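Local atomic coordinates of intracellular serine protease (Bacillus licheniformis, PDB entry 4ZOQ), a protein that is a lanthipeptide protease of the subtilase family that cleaves peptide bonds sequence-specifically, probably as a serine-type endopeptidase. Residues Ile119-Ala122 / Met123-Val127; Thr257-Asp260 / Gln261-Asn264. One frame throughout, in Å; residues are numbered along the deposited sequence.

Both contacts are local, each formed within one helix. Contact 1 comes first along the chain, covering most of helix 116-128, which packs against strands 46-51 and 102-110 of the mixed central sheet; contact 2 follows more than a hundred residues later and takes in the short helix 258-262 beside strand 269-272. Their centres are about 37 Å apart, with about 24 Å between nearest atoms, on opposite sides of the chain's centre. Contact 1 is mostly buried in the subtilase core, the side chain of Ile-119 about 9 Å from that of Asp-51 and about 10 Å from that of His-86, both predicted catalytic; contact 2 is a surface turn away from them.

Contact 1 of 2, residues Ile119-Ala122 / Met123-Val127; sequences IMKA and MVDAV
Met-123 folds back over the carbonyl of Ile-119 on the buried side of the helix, its CG 3.1 Å from Ile-119 O. The first torsion (chi1 -73°) turns CG to the side of the backbone N, where the carbonyl oxygen of the preceding turn lies; the extended chi2 puts SD 4.3 Å from Ile-119 CG2, and the terminal CE turns aside at chi3. Ala-122 touches Ile-50, Val-108 and Tyr-106 of the sheet, Ala-126 touches Ala-48 and Tyr-106; their small methyls probably allow the close approach. Regular i to i+4 bonds run beneath the side chains, from Met-123 N to Ile-119 O (2.8 Å) through Ala-126 N to Ala-122 O (2.8 Å). This is helix 116-128 of the subtilase alpha/beta core, laid on strands 46-51 and 102-110 and flanked by helix 146-164, which receives Met-120 and Val-124.

Towards the partly exposed side the packing is looser, although the assembly's other chain packs here through its Ile-58 on Lys-121. Lys-121 and Asp-125 run alongside each other and touch loosely, Lys-121 CG 3.9 Å from Asp-125 OD2. The charged ends stay apart, Lys-121 NZ 6.7 Å from Asp-125 OD2. NZ instead makes a salt bridge to Asp-56 of that chain, while OD2 is hydrogen-bonded to Tyr-73 OH. With an alanine replacing Asp-125, the Tyr-73 hydroxyl would probably lose this partner, and the Lys-121 stem some cover.

Contact 2 of 2, residues Thr257-Asp260 / Gln261-Asn264; sequences TALD and QMLN
Leu-259 and Leu-263, one turn apart, run alongside each other, Leu-259 CD1 resting 4.1 Å from Leu-263 CD1. Met-262 approaches the same branch from the position just before Leu-263: its chain, bent at chi3, brings CE within 4.3 Å of Leu-259 CD1. The leucines also reach the rest of the fold, Leu-259 touching Leu-245, Leu-263 touching Tyr-22 and Leu-271. Gln-261 turns back toward the start of the helix. With chi1 at -37°, CG sits beside its backbone N and close over the carbonyl of Thr-257, and the extended chain carries OE1 to 3.5 Å from Ala-258 CA.

Around the first turn, Thr-257 and Asp-260 face each other as a capping box: Asp-260 N donates to Thr-257 OG1 (3.2 Å), and Thr-257 N to Asp-260 OD2 (3.2 Å), which it meets on the anti side, 33° out of the carboxylate plane. At the other end a Schellman motif closes the helix, with Asn-264, at positive phi, as C-prime residue: its N-H goes to Gln-261 O (2.9 Å) and Ile-265 N pairs with Asp-260 O, while Leu-263 N divides between weak bonds to Leu-259 O and Asp-260 O. Asp-260 is buried; OD2, besides Thr-257 N, is hydrogen-bonded with Ser-270 OG, and OD1 takes the N-H of Leu-271, so this acid both caps the helix start and ties it to strand 269-272; its negative charge is probably favoured by the helix N-terminus.

Contact 1 of 2, residues Ile119-Ala122 / Met123-Val127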
loop_
_atom_site.group_PDB
_atom_site.type_symbol
_atom_site.label_atom_id
_atom_site.label_comp_id
_atom_site.label_asym_id
_atom_site.label_seq_id
_atom_site.Cartn_x
_atom_site.Cartn_y
_atom_site.Cartn_z
ATOM N N ILE B 119 -11.441 0.036 0.871
ATOM C CA ILE B 119 -10.184 0.192 0.167
ATOM C C ILE B 119 -10.466 0.789 -1.208
ATOM O O ILE B 119 -9.777 1.722 -1.661
ATOM C CB ILE B 119 -9.411 -1.138 0.035
ATOM C CG1 ILE B 119 -9.084 -1.686 1.417
ATOM C CG2 ILE B 119 -8.132 -0.928 -0.793
ATOM C CD1 ILE B 119 -8.472 -3.042 1.404
ATOM N N MET B 120 -11.492 0.250 -1.861
ATOM C CA MET B 120 -11.908 0.739 -3.176
ATOM C C MET B 120 -12.339 2.204 -3.101
ATOM O O MET B 120 -11.949 3.017 -3.945
ATOM C CB MET B 120 -13.064 -0.098 -3.730
ATOM C CG MET B 120 -12.755 -1.555 -3.854
ATOM S SD MET B 120 -14.022 -2.472 -4.775
ATOM C CE MET B 120 -13.975 -4.022 -3.865
ATOM N N LYS B 121 -13.109 2.541 -2.070
ATOM C CA LYS B 121 -13.591 3.904 -1.936
ATOM C C LYS B 121 -12.412 4.846 -1.735
ATOM O O LYS B 121 -12.363 5.922 -2.333
ATOM C CB LYS B 121 -14.572 4.024 -0.788
ATOM C CG LYS B 121 -15.262 5.370 -0.727
ATOM C CD LYS B 121 -16.141 5.419 0.506
ATOM C CE LYS B 121 -17.549 4.954 0.197
ATOM N NZ LYS B 121 -18.381 4.855 1.409
ATOM N N ALA B 122 -11.463 4.423 -0.905
ATOM C CA ALA B 122 -10.262 5.213 -0.680
ATOM C C ALA B 122 -9.443 5.337 -1.967
ATOM O O ALA B 122 -8.912 6.412 -2.280
ATOM C CB ALA B 122 -9.413 4.605 0.431
ATOM N N MET B 123 -9.389 4.272 -2.750
ATOM C CA MET B 123 -8.641 4.342 -3.992
ATOM C C MET B 123 -9.229 5.430 -4.865
ATOM O O MET B 123 -8.515 6.305 -5.371
ATOM C CB MET B 123 -8.666 3.000 -4.741
ATOM C CG MET B 123 -7.806 1.906 -4.098
ATOM S SD MET B 123 -7.987 0.287 -4.903
ATOM C CE MET B 123 -7.209 0.545 -6.510
ATOM N N VAL B 124 -10.546 5.398 -5.008
ATOM C CA VAL B 124 -11.199 6.316 -5.905
ATOM C C VAL B 124 -11.061 7.744 -5.405
ATOM O O VAL B 124 -10.718 8.655 -6.168
ATOM C CB VAL B 124 -12.668 5.941 -6.080
ATOM C CG1 VAL B 124 -13.373 7.015 -6.886
ATOM C CG2 VAL B 124 -12.745 4.614 -6.794
ATOM N N ASP B 125 -11.282 7.938 -4.116
ATOM C CA ASP B 125 -11.129 9.268 -3.539
ATOM C C ASP B 125 -9.720 9.779 -3.745
ATOM O O ASP B 125 -9.531 10.922 -4.164
ATOM C CB ASP B 125 -11.479 9.270 -2.045
ATOM C CG ASP B 125 -12.980 9.141 -1.792
ATOM O OD1 ASP B 125 -13.769 9.361 -2.736
ATOM O OD2 ASP B 125 -13.372 8.818 -0.654
ATOM N N ALA B 126 -8.737 8.922 -3.478
ATOM C CA ALA B 126 -7.333 9.310 -3.571
ATOM C C ALA B 126 -6.990 9.797 -4.983
ATOM O O ALA B 126 -6.249 10.783 -5.152
ATOM C CB ALA B 126 -6.422 8.128 -3.158
ATOM N N VAL B 127 -7.551 9.113 -5.985
ATOM C CA VAL B 127 -7.411 9.516 -7.383
ATOM C C VAL B 127 -8.011 10.907 -7.614
ATOM O O VAL B 127 -7.365 11.805 -8.177
ATOM C CB VAL B 127 -8.110 8.514 -8.327
ATOM C CG1 VAL B 127 -8.088 9.019 -9.742
ATOM C CG2 VAL B 127 -7.437 7.152 -8.264
#

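Contact 2 of 2, residues Thr257-Asp260 / Gln261-Asn264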
loop_
_atom_site.group_PDB
_atom_site.type_symbol
_atom_site.label_atom_id
_atom_site.label_comp_id
_atom_site.label_asym_id
_atom_site.label_seq_id
_atom_site.Cartn_x
_atom_site.Cartn_y
_atom_site.Cartn_z
ATOM N N THR B 257 8.256 -2.730 21.261
ATOM C CA THR B 257 8.369 -4.109 21.737
ATOM C C THR B 257 9.536 -4.342 22.675
ATOM O O THR B 257 10.457 -3.537 22.722
ATOM C CB THR B 257 8.527 -5.097 20.571
ATOM O OG1 THR B 257 9.905 -5.122 20.144
ATOM C CG2 THR B 257 7.581 -4.715 19.425
ATOM N N ALA B 258 9.511 -5.470 23.381
ATOM C CA ALA B 258 10.612 -5.876 24.269
ATOM C C ALA B 258 11.969 -5.970 23.541
ATOM O O ALA B 258 13.003 -5.648 24.099
ATOM C CB ALA B 258 10.279 -7.195 24.945
ATOM N N LEU B 259 11.956 -6.424 22.296
ATOM C CA LEU B 259 13.166 -6.487 21.481
ATOM C C LEU B 259 13.712 -5.091 21.251
ATOM O O LEU B 259 14.932 -4.863 21.342
ATOM C CB LEU B 259 12.864 -7.137 20.141
ATOM C CG LEU B 259 13.989 -7.199 19.115
ATOM C CD1 LEU B 259 15.106 -8.098 19.627
ATOM C CD2 LEU B 259 13.442 -7.678 17.771
ATOM N N ASP B 260 12.812 -4.147 20.966
ATOM C CA ASP B 260 13.237 -2.777 20.768
ATOM C C ASP B 260 13.885 -2.234 22.054
ATOM O O ASP B 260 14.972 -1.653 22.012
ATOM C CB ASP B 260 12.057 -1.868 20.361
ATOM C CG ASP B 260 11.446 -2.239 19.010
ATOM O OD1 ASP B 260 12.184 -2.689 18.115
ATOM O OD2 ASP B 260 10.223 -2.063 18.828
ATOM N N GLN B 261 13.224 -2.461 23.192
ATOM C CA GLN B 261 13.688 -1.930 24.475
ATOM C C GLN B 261 15.043 -2.509 24.794
ATOM O O GLN B 261 15.961 -1.777 25.185
ATOM C CB GLN B 261 12.717 -2.238 25.610
ATOM C CG GLN B 261 11.281 -2.181 25.198
ATOM C CD GLN B 261 10.319 -2.416 26.349
ATOM O OE1 GLN B 261 10.202 -3.536 26.890
ATOM N NE2 GLN B 261 9.572 -1.370 26.693
ATOM N N MET B 262 15.172 -3.817 24.602
ATOM C CA MET B 262 16.452 -4.469 24.828
ATOM C C MET B 262 17.570 -3.888 23.964
ATOM O O MET B 262 18.720 -3.851 24.389
ATOM C CB MET B 262 16.337 -5.966 24.540
ATOM C CG MET B 262 17.631 -6.704 24.771
ATOM S SD MET B 262 17.636 -8.354 24.049
ATOM C CE MET B 262 18.378 -8.047 22.456
ATOM N N LEU B 263 17.231 -3.382 22.778
ATOM C CA LEU B 263 18.238 -2.812 21.876
ATOM C C LEU B 263 18.317 -1.288 22.021
ATOM O O LEU B 263 18.974 -0.606 21.226
ATOM C CB LEU B 263 17.955 -3.214 20.418
ATOM C CG LEU B 263 18.101 -4.709 20.081
ATOM C CD1 LEU B 263 17.635 -5.034 18.651
ATOM C CD2 LEU B 263 19.546 -5.184 20.305
ATOM N N ASN B 264 17.625 -0.771 23.036
ATOM C CA ASN B 264 17.542 0.666 23.329
ATOM C C ASN B 264 17.009 1.524 22.200
ATOM O O ASN B 264 17.401 2.675 22.032
ATOM C CB ASN B 264 18.915 1.171 23.746
ATOM C CG ASN B 264 19.407 0.488 24.999
ATOM O OD1 ASN B 264 20.460 -0.150 25.006
ATOM N ND2 ASN B 264 18.634 0.609 26.075
#